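Local atomic coordinates of 30kLP (Treponema pallidum, PDB entry 3K8G), a protein that might be involved in ligand transport at the outer membrane, increases the permeability of lipid vesicles and alters membrane permeability at acidic pH. Residues G187-Y192 against L204-G209; N226-V231 against I238-I243; F25-N30 against T55-A60. All blocks are in the same frame, centred on the assembly; numbering follows the deposited sequence.

Contact 1: G187-Y192 against L204-G209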
ATOM      1  N   GLY A 187     -12.016  15.383   1.276  1.00 23.97           N
ATOM      2  CA  GLY A 187     -12.359  14.167   0.598  1.00 18.73           C
ATOM      3  C   GLY A 187     -11.138  13.289   0.369  1.00 17.48           C
ATOM      4  O   GLY A 187     -10.194  13.264   1.171  1.00 13.72           O
ATOM      5  N   ALA A 188     -11.173  12.611  -0.763  1.00 13.75           N
ATOM      6  CA  ALA A 188     -10.164  11.648  -1.144  1.00 14.51           C
ATOM      7  C   ALA A 188      -8.836  12.327  -1.459  1.00 14.12           C
ATOM      8  O   ALA A 188      -8.813  13.483  -1.923  1.00 12.90           O
ATOM      9  CB  ALA A 188     -10.676  10.865  -2.335  1.00 14.56           C
ATOM     10  N   MET A 189      -7.736  11.623  -1.184  1.00 12.86           N
ATOM     11  CA  MET A 189      -6.425  12.127  -1.475  1.00 11.74           C
ATOM     12  C   MET A 189      -5.731  11.151  -2.415  1.00 11.76           C
ATOM     13  O   MET A 189      -5.758   9.942  -2.173  1.00 10.81           O
ATOM     14  CB  MET A 189      -5.576  12.282  -0.195  1.00 13.42           C
ATOM     15  CG  MET A 189      -4.067  12.586  -0.469  1.00 18.43           C
ATOM     16  SD  MET A 189      -2.956  12.557   0.998  1.00 27.05           S
ATOM     17  CE  MET A 189      -3.675  13.871   1.924  1.00 24.67           C
ATOM     18  N   GLU A 190      -5.084  11.679  -3.457  1.00 11.76           N
ATOM     19  CA  GLU A 190      -4.144  10.874  -4.274  1.00 11.44           C
ATOM     20  C   GLU A 190      -2.741  11.334  -3.857  1.00 14.34           C
ATOM     21  O   GLU A 190      -2.508  12.531  -3.738  1.00 15.67           O
ATOM     22  CB  GLU A 190      -4.299  11.246  -5.747  1.00 14.13           C
ATOM     23  CG  GLU A 190      -5.591  10.852  -6.398  1.00 17.06           C
ATOM     24  CD  GLU A 190      -5.620  11.328  -7.857  1.00 15.77           C
ATOM     25  OE1 GLU A 190      -4.704  10.998  -8.610  1.00 15.45           O
ATOM     26  OE2 GLU A 190      -6.578  12.012  -8.241  1.00 25.87           O
ATOM     27  N   LEU A 191      -1.808  10.406  -3.696  1.00 12.66           N
ATOM     28  CA  LEU A 191      -0.463  10.751  -3.247  1.00 12.38           C
ATOM     29  C   LEU A 191       0.550   9.947  -4.018  1.00 12.45           C
ATOM     30  O   LEU A 191       0.455   8.708  -4.049  1.00 10.25           O
ATOM     31  CB  LEU A 191      -0.332  10.443  -1.738  1.00 12.14           C
ATOM     32  CG  LEU A 191       1.021  10.584  -1.057  1.00 14.16           C
ATOM     33  CD1 LEU A 191       1.475  12.061  -1.122  1.00 12.58           C
ATOM     34  CD2 LEU A 191       0.922  10.079   0.383  1.00 14.55           C
ATOM     35  N   TYR A 192       1.546  10.632  -4.600  1.00 11.08           N
ATOM     36  CA  TYR A 192       2.569   9.980  -5.461  1.00  9.64           C
ATOM     37  C   TYR A 192       3.941  10.420  -4.968  1.00 11.45           C
ATOM     38  O   TYR A 192       4.176  11.636  -4.856  1.00 11.85           O
ATOM     39  CB  TYR A 192       2.357  10.364  -6.946  1.00 12.04           C
ATOM     40  CG  TYR A 192       0.932  10.050  -7.362  1.00 10.35           C
ATOM     41  CD1 TYR A 192       0.556   8.732  -7.660  1.00 14.31           C
ATOM     42  CD2 TYR A 192      -0.043  11.052  -7.417  1.00 12.77           C
ATOM     43  CE1 TYR A 192      -0.792   8.423  -8.013  1.00  8.17           C
ATOM     44  CE2 TYR A 192      -1.394  10.738  -7.768  1.00 13.47           C
ATOM     45  CZ  TYR A 192      -1.730   9.418  -8.052  1.00  8.51           C
ATOM     46  OH  TYR A 192      -3.052   9.092  -8.389  1.00  9.46           O
ATOM     47  N   LEU A 204       0.558  15.574  -4.306  1.00 13.96           N
ATOM     48  CA  LEU A 204      -0.746  15.052  -3.907  1.00 15.08           C
ATOM     49  C   LEU A 204      -1.850  15.959  -4.407  1.00 15.56           C
ATOM     50  O   LEU A 204      -1.633  17.158  -4.716  1.00 15.31           O
ATOM     51  CB  LEU A 204      -0.828  14.819  -2.390  1.00 14.63           C
ATOM     52  CG  LEU A 204      -0.783  16.012  -1.415  1.00 18.39           C
ATOM     53  CD1 LEU A 204      -2.174  16.693  -1.255  1.00 16.45           C
ATOM     54  CD2 LEU A 204      -0.290  15.560  -0.043  1.00 16.71           C
ATOM     55  N   SER A 205      -3.030  15.362  -4.522  1.00 14.61           N
ATOM     56  CA  SER A 205      -4.219  16.087  -4.802  1.00 16.95           C
ATOM     57  C   SER A 205      -5.201  15.717  -3.695  1.00 17.82           C
ATOM     58  O   SER A 205      -5.326  14.538  -3.333  1.00 18.66           O
ATOM     59  CB  SER A 205      -4.733  15.655  -6.171  1.00 17.39           C
ATOM     60  OG  SER A 205      -5.908  16.357  -6.502  1.00 25.53           O
ATOM     61  N   LEU A 206      -5.909  16.707  -3.170  1.00 14.78           N
ATOM     62  CA  LEU A 206      -6.843  16.480  -2.085  1.00 15.57           C
ATOM     63  C   LEU A 206      -8.177  17.114  -2.474  1.00 17.74           C
ATOM     64  O   LEU A 206      -8.231  18.301  -2.847  1.00 16.89           O
ATOM     65  CB  LEU A 206      -6.295  17.080  -0.774  1.00 14.86           C
ATOM     66  CG  LEU A 206      -7.181  17.152   0.475  1.00 23.97           C
ATOM     67  CD1 LEU A 206      -7.478  15.744   1.022  1.00 22.59           C
ATOM     68  CD2 LEU A 206      -6.424  17.986   1.534  1.00 24.77           C
ATOM     69  N   GLN A 207      -9.242  16.321  -2.385  1.00 16.19           N
ATOM     70  CA  GLN A 207     -10.565  16.771  -2.755  1.00 18.21           C
ATOM     71  C   GLN A 207     -11.062  17.714  -1.653  1.00 19.31           C
ATOM     72  O   GLN A 207     -11.039  17.375  -0.458  1.00 20.54           O
ATOM     73  CB  GLN A 207     -11.491  15.533  -2.957  1.00 17.15           C
ATOM     74  CG  GLN A 207     -12.737  15.811  -3.807  1.00 30.11           C
ATOM     75  CD  GLN A 207     -12.442  15.947  -5.318  1.00 33.72           C
ATOM     76  OE1 GLN A 207     -11.824  15.074  -5.941  1.00 41.84           O
ATOM     77  NE2 GLN A 207     -12.897  17.037  -5.898  1.00 37.54           N
ATOM     78  N   LEU A 208     -11.433  18.930  -2.045  1.00 20.61           N
ATOM     79  CA  LEU A 208     -11.850  19.953  -1.086  1.00 22.65           C
ATOM     80  C   LEU A 208     -13.379  20.052  -0.928  1.00 24.05           C
ATOM     81  O   LEU A 208     -13.865  20.620   0.053  1.00 24.16           O
ATOM     82  CB  LEU A 208     -11.317  21.331  -1.497  1.00 23.25           C
ATOM     83  CG  LEU A 208      -9.792  21.557  -1.546  1.00 23.48           C
ATOM     84  CD1 LEU A 208      -9.462  22.905  -2.194  1.00 26.61           C
ATOM     85  CD2 LEU A 208      -9.148  21.465  -0.158  1.00 27.82           C
ATOM     86  N   GLY A 209     -14.120  19.519  -1.893  1.00 25.28           N
ATOM     87  CA  GLY A 209     -15.581  19.696  -1.922  1.00 27.34           C
ATOM     88  C   GLY A 209     -15.998  21.103  -2.323  1.00 29.02           C
ATOM     89  O   GLY A 209     -15.478  21.651  -3.293  1.00 29.48           O
TER
HETATM   90  O   HOH W   1      -8.168  13.469  -4.577  1.00 28.68           O
HETATM   91  O   HOH W   2      -7.548  14.203  -6.948  1.00 37.28           O
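The carboxylate of E190, which pairs with S205 across the hairpin, is engaged at both oxygens. Its OE1 lies at the edge of the Y192 ring, in the ring plane, and accepts a short bond from Y192 OH (2.5 Å) on its anti side. E190 OE2 accepts a hydrogen bond from water 2, which also meets S205 OG at 2.7 Å; that hydroxyl is bound in addition by R235 of the next strand. The Y192 ring itself forms a cation-pi contact with R148.

The backbone below is regular and antiparallel. E190 and S205 form the hydrogen-bonded pair, joined by two backbone N-H...O bonds. One step on, A188 O accepts from Q207 N and from water 1 as well, while Q207 CB rests 3.5 Å from the same oxygen. G187 N then reaches Q207 O at 2.8 Å, extending the pairing to before the start of strand 189-196.

M189, L191, L204 and L206 occupy the other face. In L204, chi1 of 67° places CG between the backbone N and the carbonyl carbon, and CD2 reaches out to M189 SD (4.1 Å). L191 CD1 presses obliquely on L204 CB at 3.8 Å. Further along, L206 CD1 meets M189 CB at 4.1 Å. Helix 169-176 covers this layer, with I173 against both M189 and L204, and F172 against L191.

The chemistry is thus sharply two-sided: an apolar surface turned to a helix, and a hydrated polar one where the tyrosine hydroxyl and the water both donate to E190, an environment that would probably favour the ionised carboxylate.

Contact 2: N226-V231 against I238-I243; sequences NAHIHV and IEDGTI
E239 and H228 pair across the hairpin formed by the outermost strand 228-232 and strand 235-244, and E239 also reaches diagonally to H230. Its chain is extended beyond CG and passes the H228 carbonyl, so that OE2 arrives at H230 NE2, 2.6 Å away. The acceptor lies at the edge of the imidazole, in its plane, yet the bond is clearly bent, with an N-H...O angle of 140°; the ring and carboxylate planes are 30° apart. H230 is brought there by a chi1 of 54°, which turns the ring across to the neighbouring strand.

Beneath the side chains, H228 N donates to E239 O (3.0 Å) and E239 N to H228 O (2.8 Å).

I238 points to the opposite face. It lies side by side with I229, both heading the same way, with I229 CG1 4.0 Å from I238 CG1. On the same residue, I238 CG2 touches A227 CB at 3.8 Å. I229 continues onto I221 of helix 215-225, which ends in a Schellman motif with N226 as its C' residue. Past E239 the pairing stops: D240 and G241 form a G1 beta bulge opposite Y202, and the strand turns a corner.

If H230 becomes doubly protonated while E239 stays ionised, their bond would probably gain a charge-assisted character, whereas the isoleucine face depends on no charge.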
ATOM      1  N   ASN A 226       7.389  23.713   2.618  1.00 44.84           N
ATOM      2  CA  ASN A 226       8.330  24.140   1.580  1.00 43.69           C
ATOM      3  C   ASN A 226       7.996  23.493   0.236  1.00 41.74           C
ATOM      4  O   ASN A 226       8.840  22.861  -0.401  1.00 39.50           O
ATOM      5  CB  ASN A 226       9.789  23.867   1.987  1.00 44.62           C
ATOM      6  CG  ASN A 226      10.744  24.872   1.398  1.00 47.76           C
ATOM      7  OD1 ASN A 226      11.239  25.751   2.107  1.00 53.51           O
ATOM      8  ND2 ASN A 226      10.989  24.776   0.089  1.00 47.67           N
ATOM      9  N   ALA A 227       6.745  23.675  -0.177  1.00 39.84           N
ATOM     10  CA  ALA A 227       6.210  23.068  -1.387  1.00 37.79           C
ATOM     11  C   ALA A 227       5.395  24.082  -2.178  1.00 36.24           C
ATOM     12  O   ALA A 227       4.911  25.073  -1.623  1.00 36.51           O
ATOM     13  CB  ALA A 227       5.341  21.859  -1.017  1.00 38.17           C
ATOM     14  N   HIS A 228       5.249  23.840  -3.477  1.00 34.38           N
ATOM     15  CA  HIS A 228       4.377  24.657  -4.313  1.00 33.03           C
ATOM     16  C   HIS A 228       2.931  24.160  -4.185  1.00 32.76           C
ATOM     17  O   HIS A 228       2.654  22.960  -4.315  1.00 30.19           O
ATOM     18  CB  HIS A 228       4.860  24.634  -5.758  1.00 34.21           C
ATOM     19  CG  HIS A 228       6.198  25.293  -5.955  1.00 42.97           C
ATOM     20  ND1 HIS A 228       6.585  25.854  -7.156  1.00 47.10           N
ATOM     21  CD2 HIS A 228       7.225  25.509  -5.093  1.00 46.90           C
ATOM     22  CE1 HIS A 228       7.799  26.365  -7.031  1.00 48.82           C
ATOM     23  NE2 HIS A 228       8.210  26.168  -5.789  1.00 48.75           N
ATOM     24  N   ILE A 229       2.016  25.083  -3.910  1.00 31.17           N
ATOM     25  CA  ILE A 229       0.627  24.733  -3.664  1.00 30.65           C
ATOM     26  C   ILE A 229      -0.269  25.552  -4.559  1.00 31.27           C
ATOM     27  O   ILE A 229      -0.060  26.757  -4.715  1.00 31.09           O
ATOM     28  CB  ILE A 229       0.264  24.933  -2.168  1.00 30.14           C
ATOM     29  CG1 ILE A 229       1.109  23.984  -1.309  1.00 33.54           C
ATOM     30  CG2 ILE A 229      -1.235  24.706  -1.917  1.00 31.70           C
ATOM     31  CD1 ILE A 229       0.752  23.938   0.175  1.00 38.33           C
ATOM     32  N   HIS A 230      -1.255  24.901  -5.170  1.00 29.92           N
ATOM     33  CA  HIS A 230      -2.329  25.631  -5.859  1.00 30.15           C
ATOM     34  C   HIS A 230      -3.648  24.877  -5.822  1.00 30.48           C
ATOM     35  O   HIS A 230      -3.674  23.659  -5.574  1.00 27.87           O
ATOM     36  CB  HIS A 230      -1.944  25.932  -7.309  1.00 30.47           C
ATOM     37  CG  HIS A 230      -1.533  24.727  -8.095  1.00 28.93           C
ATOM     38  ND1 HIS A 230      -2.343  24.154  -9.050  1.00 33.67           N
ATOM     39  CD2 HIS A 230      -0.388  24.009  -8.094  1.00 30.01           C
ATOM     40  CE1 HIS A 230      -1.721  23.124  -9.595  1.00 30.02           C
ATOM     41  NE2 HIS A 230      -0.527  23.022  -9.040  1.00 32.42           N
ATOM     42  N   VAL A 231      -4.735  25.597  -6.083  1.00 30.16           N
ATOM     43  CA  VAL A 231      -6.064  25.001  -6.167  1.00 31.47           C
ATOM     44  C   VAL A 231      -6.433  24.875  -7.642  1.00 33.23           C
ATOM     45  O   VAL A 231      -6.121  25.768  -8.443  1.00 34.09           O
ATOM     46  CB  VAL A 231      -7.110  25.832  -5.374  1.00 31.55           C
ATOM     47  CG1 VAL A 231      -8.533  25.266  -5.539  1.00 30.05           C
ATOM     48  CG2 VAL A 231      -6.737  25.848  -3.904  1.00 30.37           C
ATOM     49  N   ILE A 238      -0.566  19.890  -4.007  1.00 17.40           N
ATOM     50  CA  ILE A 238       0.695  20.159  -3.358  1.00 20.17           C
ATOM     51  C   ILE A 238       1.747  19.446  -4.170  1.00 21.12           C
ATOM     52  O   ILE A 238       1.662  18.230  -4.387  1.00 17.29           O
ATOM     53  CB  ILE A 238       0.703  19.667  -1.902  1.00 20.06           C
ATOM     54  CG1 ILE A 238      -0.462  20.328  -1.131  1.00 23.09           C
ATOM     55  CG2 ILE A 238       2.075  19.958  -1.250  1.00 22.88           C
ATOM     56  CD1 ILE A 238      -0.595  19.913   0.315  1.00 25.23           C
ATOM     57  N   GLU A 239       2.732  20.190  -4.669  1.00 22.00           N
ATOM     58  CA  GLU A 239       3.847  19.519  -5.327  1.00 25.75           C
ATOM     59  C   GLU A 239       5.203  19.869  -4.741  1.00 26.78           C
ATOM     60  O   GLU A 239       5.437  20.989  -4.267  1.00 27.43           O
ATOM     61  CB  GLU A 239       3.796  19.728  -6.842  1.00 26.96           C
ATOM     62  CG  GLU A 239       3.239  21.082  -7.263  1.00 33.46           C
ATOM     63  CD  GLU A 239       2.627  21.076  -8.662  1.00 39.92           C
ATOM     64  OE1 GLU A 239       2.930  20.160  -9.464  1.00 43.53           O
ATOM     65  OE2 GLU A 239       1.821  21.984  -8.957  1.00 44.40           O
ATOM     66  N   ASP A 240       6.079  18.878  -4.773  1.00 28.28           N
ATOM     67  CA  ASP A 240       7.456  19.003  -4.343  1.00 29.71           C
ATOM     68  C   ASP A 240       7.536  19.074  -2.827  1.00 28.46           C
ATOM     69  O   ASP A 240       8.436  19.687  -2.292  1.00 28.04           O
ATOM     70  CB  ASP A 240       8.138  20.211  -4.999  1.00 31.71           C
ATOM     71  CG  ASP A 240       8.009  20.206  -6.512  1.00 37.84           C
ATOM     72  OD1 ASP A 240       7.640  21.269  -7.087  1.00 45.50           O
ATOM     73  OD2 ASP A 240       8.274  19.143  -7.124  1.00 42.23           O
ATOM     74  N   GLY A 241       6.587  18.436  -2.141  1.00 27.02           N
ATOM     75  CA  GLY A 241       6.699  18.260  -0.696  1.00 26.43           C
ATOM     76  C   GLY A 241       7.772  17.228  -0.423  1.00 25.24           C
ATOM     77  O   GLY A 241       8.117  16.440  -1.318  1.00 23.88           O
ATOM     78  N   THR A 242       8.320  17.233   0.792  1.00 25.62           N
ATOM     79  CA  THR A 242       9.277  16.203   1.215  1.00 26.14           C
ATOM     80  C   THR A 242       8.900  15.599   2.566  1.00 23.72           C
ATOM     81  O   THR A 242       8.356  16.275   3.422  1.00 25.15           O
ATOM     82  CB  THR A 242      10.702  16.757   1.327  1.00 28.93           C
ATOM     83  OG1 THR A 242      10.685  17.902   2.188  1.00 33.51           O
ATOM     84  CG2 THR A 242      11.231  17.164  -0.065  1.00 32.82           C
ATOM     85  N   ILE A 243       9.198  14.324   2.744  1.00 22.46           N
ATOM     86  CA  ILE A 243       9.012  13.608   4.001  1.00 21.72           C
ATOM     87  C   ILE A 243      10.118  12.565   4.053  1.00 22.38           C
ATOM     88  O   ILE A 243      10.450  11.967   3.017  1.00 22.01           O
ATOM     89  CB  ILE A 243       7.601  12.914   4.055  1.00 21.89           C
ATOM     90  CG1 ILE A 243       7.379  12.171   5.386  1.00 20.50           C
ATOM     91  CG2 ILE A 243       7.390  11.982   2.841  1.00 17.60           C
ATOM     92  CD1 ILE A 243       5.938  11.684   5.590  1.00 18.83           C
TER

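Contact 3: F25-N30 against T55-A60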
ATOM      1  N   PHE A  25       3.589  -0.183  -4.594  1.00 12.88           N
ATOM      2  CA  PHE A  25       5.032   0.062  -4.419  1.00 16.64           C
ATOM      3  C   PHE A  25       5.823  -0.732  -5.473  1.00 17.43           C
ATOM      4  O   PHE A  25       5.888  -1.949  -5.367  1.00 16.69           O
ATOM      5  CB  PHE A  25       5.510  -0.506  -3.082  1.00 15.68           C
ATOM      6  CG  PHE A  25       4.894   0.130  -1.852  1.00 20.09           C
ATOM      7  CD1 PHE A  25       5.591   1.091  -1.128  1.00 19.55           C
ATOM      8  CD2 PHE A  25       3.672  -0.309  -1.365  1.00 24.15           C
ATOM      9  CE1 PHE A  25       5.057   1.662   0.023  1.00 23.76           C
ATOM     10  CE2 PHE A  25       3.125   0.258  -0.212  1.00 25.98           C
ATOM     11  CZ  PHE A  25       3.810   1.238   0.478  1.00 23.51           C
ATOM     12  N   PRO A  26       6.457  -0.055  -6.447  1.00 17.31           N
ATOM     13  CA  PRO A  26       7.522  -0.752  -7.186  1.00 17.76           C
ATOM     14  C   PRO A  26       8.653  -1.068  -6.201  1.00 17.32           C
ATOM     15  O   PRO A  26       9.051  -0.199  -5.452  1.00 18.77           O
ATOM     16  CB  PRO A  26       7.969   0.267  -8.250  1.00 20.15           C
ATOM     17  CG  PRO A  26       7.166   1.538  -8.023  1.00 15.01           C
ATOM     18  CD  PRO A  26       6.316   1.373  -6.803  1.00 19.89           C
ATOM     19  N   VAL A  27       9.128  -2.304  -6.142  1.00 18.77           N
ATOM     20  CA  VAL A  27      10.149  -2.630  -5.129  1.00 19.87           C
ATOM     21  C   VAL A  27      11.492  -1.931  -5.434  1.00 20.81           C
ATOM     22  O   VAL A  27      12.118  -1.412  -4.529  1.00 20.94           O
ATOM     23  CB  VAL A  27      10.309  -4.145  -4.928  1.00 21.31           C
ATOM     24  CG1 VAL A  27      11.455  -4.477  -3.954  1.00 21.08           C
ATOM     25  CG2 VAL A  27       8.959  -4.736  -4.412  1.00 19.52           C
ATOM     26  N   ALA A  28      11.904  -1.914  -6.701  1.00 21.25           N
ATOM     27  CA  ALA A  28      13.174  -1.225  -7.103  1.00 22.05           C
ATOM     28  C   ALA A  28      13.128   0.273  -6.808  1.00 20.80           C
ATOM     29  O   ALA A  28      12.202   0.986  -7.239  1.00 20.60           O
ATOM     30  CB  ALA A  28      13.498  -1.482  -8.561  1.00 19.39           C
ATOM     31  N   GLY A  29      14.109   0.736  -6.032  1.00 22.22           N
ATOM     32  CA  GLY A  29      14.189   2.136  -5.609  1.00 20.67           C
ATOM     33  C   GLY A  29      13.479   2.437  -4.300  1.00 20.90           C
ATOM     34  O   GLY A  29      13.651   3.532  -3.722  1.00 18.88           O
ATOM     35  N   ASN A  30      12.696   1.469  -3.818  1.00 19.01           N
ATOM     36  CA  ASN A  30      11.941   1.634  -2.576  1.00 19.29           C
ATOM     37  C   ASN A  30      12.222   0.618  -1.481  1.00 19.42           C
ATOM     38  O   ASN A  30      11.420   0.446  -0.546  1.00 17.71           O
ATOM     39  CB  ASN A  30      10.439   1.697  -2.879  1.00 18.04           C
ATOM     40  CG  ASN A  30      10.102   2.806  -3.839  1.00 17.62           C
ATOM     41  OD1 ASN A  30      10.302   3.958  -3.529  1.00 21.67           O
ATOM     42  ND2 ASN A  30       9.615   2.462  -5.015  1.00 17.69           N
ATOM     43  N   THR A  55       8.869  -7.796  -7.672  1.00 14.45           N
ATOM     44  CA  THR A  55       9.076  -6.592  -8.478  1.00 16.41           C
ATOM     45  C   THR A  55       8.084  -5.480  -8.095  1.00 14.90           C
ATOM     46  O   THR A  55       8.441  -4.292  -8.160  1.00 12.65           O
ATOM     47  CB  THR A  55       9.020  -6.858 -10.010  1.00 15.54           C
ATOM     48  OG1 THR A  55       7.776  -7.467 -10.334  1.00 25.06           O
ATOM     49  CG2 THR A  55      10.142  -7.829 -10.447  1.00 25.01           C
ATOM     50  N   ALA A  56       6.862  -5.863  -7.687  1.00 13.45           N
ATOM     51  CA  ALA A  56       5.835  -4.869  -7.351  1.00 14.58           C
ATOM     52  C   ALA A  56       4.846  -5.418  -6.325  1.00 13.12           C
ATOM     53  O   ALA A  56       4.510  -6.605  -6.350  1.00 14.38           O
ATOM     54  CB  ALA A  56       5.078  -4.429  -8.617  1.00 13.52           C
ATOM     55  N   VAL A  57       4.418  -4.547  -5.412  1.00 13.35           N
ATOM     56  CA  VAL A  57       3.466  -4.912  -4.369  1.00 13.30           C
ATOM     57  C   VAL A  57       2.194  -4.022  -4.527  1.00 12.89           C
ATOM     58  O   VAL A  57       2.299  -2.801  -4.606  1.00 11.96           O
ATOM     59  CB  VAL A  57       4.078  -4.696  -2.954  1.00 15.27           C
ATOM     60  CG1 VAL A  57       3.020  -4.926  -1.841  1.00 14.17           C
ATOM     61  CG2 VAL A  57       5.279  -5.660  -2.696  1.00 13.87           C
ATOM     62  N   TYR A  58       1.024  -4.651  -4.530  1.00 12.04           N
ATOM     63  CA  TYR A  58      -0.277  -3.968  -4.580  1.00  9.57           C
ATOM     64  C   TYR A  58      -0.927  -4.207  -3.231  1.00 11.56           C
ATOM     65  O   TYR A  58      -0.896  -5.336  -2.724  1.00 12.46           O
ATOM     66  CB  TYR A  58      -1.141  -4.601  -5.674  1.00 11.46           C
ATOM     67  CG  TYR A  58      -0.510  -4.555  -7.028  1.00 14.51           C
ATOM     68  CD1 TYR A  58      -0.863  -3.558  -7.938  1.00 18.26           C
ATOM     69  CD2 TYR A  58       0.462  -5.490  -7.403  1.00 19.72           C
ATOM     70  CE1 TYR A  58      -0.283  -3.497  -9.205  1.00 19.11           C
ATOM     71  CE2 TYR A  58       1.064  -5.427  -8.673  1.00 24.04           C
ATOM     72  CZ  TYR A  58       0.683  -4.423  -9.560  1.00 24.57           C
ATOM     73  OH  TYR A  58       1.255  -4.351 -10.819  1.00 24.23           O
ATOM     74  N   GLY A  59      -1.482  -3.166  -2.607  1.00 11.97           N
ATOM     75  CA  GLY A  59      -2.011  -3.364  -1.279  1.00 12.22           C
ATOM     76  C   GLY A  59      -3.358  -2.673  -1.100  1.00 11.09           C
ATOM     77  O   GLY A  59      -3.651  -1.690  -1.754  1.00  8.83           O
ATOM     78  N   ALA A  60      -4.131  -3.178  -0.151  1.00 10.68           N
ATOM     79  CA  ALA A  60      -5.393  -2.560   0.248  1.00  9.65           C
ATOM     80  C   ALA A  60      -5.468  -2.668   1.792  1.00 10.47           C
ATOM     81  O   ALA A  60      -5.216  -3.749   2.358  1.00 11.89           O
ATOM     82  CB  ALA A  60      -6.551  -3.272  -0.394  1.00  9.63           C
TER
HETATM   83  O   HOH W   3      10.600  -3.018  -9.070  1.00 23.38           O
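F25 and V57 form the tight part of this contact, a hydrogen-bonded antiparallel pair. F25 N donates to V57 O at 2.9 Å, and V57 N returns a bond to F25 O at 3.0 Å. The same V57 oxygen lies near the plane of the F25 ring, at its edge. F25 CB and V57 CB stand on one face of the sheet, 4.4 Å apart. V27 joins them from beyond the strand end: its CG2, placed beside the backbone N by a chi1 of 175°, comes to 4.2 Å from V57 CG2.

Toward T55 the packing gives way to a hydrated margin. V27 N still reaches T55 O (2.9 Å), but from 45° above the carbonyl plane. Water 3 also donates to this oxygen and accepts from A28 N, bridging the exposed residues of the two segments. The T55 side chain turns away from V27, and its hydroxyl is held by E156 and S73 O instead.

The chain leaves the contact through a type II turn from V27 to N30. N30 ND2 donates to P26 O at 2.8 Å, close to its own amide plane, which pins the turn back onto the strand end; the amide also binds Q160 O and Y200 OH.

T55 and A56 make a classic beta bulge opposite S73 of strand 67-74. On the other flank F25 meets V162 of strand 162-166, and L33, I34 and I37 of helix 31-41 pack against the F25 side chain, so the paired strands form a floor beneath that helix.

In the fold
From the N terminus, contact 3 comes first: strand 21-26 leads into helices 31-41 and 45-52, and strand 54-62 brings the chain back, closing a mostly helical loop. These two helices belong to the group that moves away from helices 169-176 and 215-225 when the cavity opens. Contact 1 then closes the hairpin 189-207, and contact 2 the short hairpin 228-244. The three follow in series, and none encloses or crosses another. L204 N to I238 O, 2.9 Å, probably bonds contacts 1 and 2 directly; contact 3 touches neither, with strand 162-166 lying between strands 21-26 and 189-196. Strand 235-244 finally delivers the chain to helix 245-253.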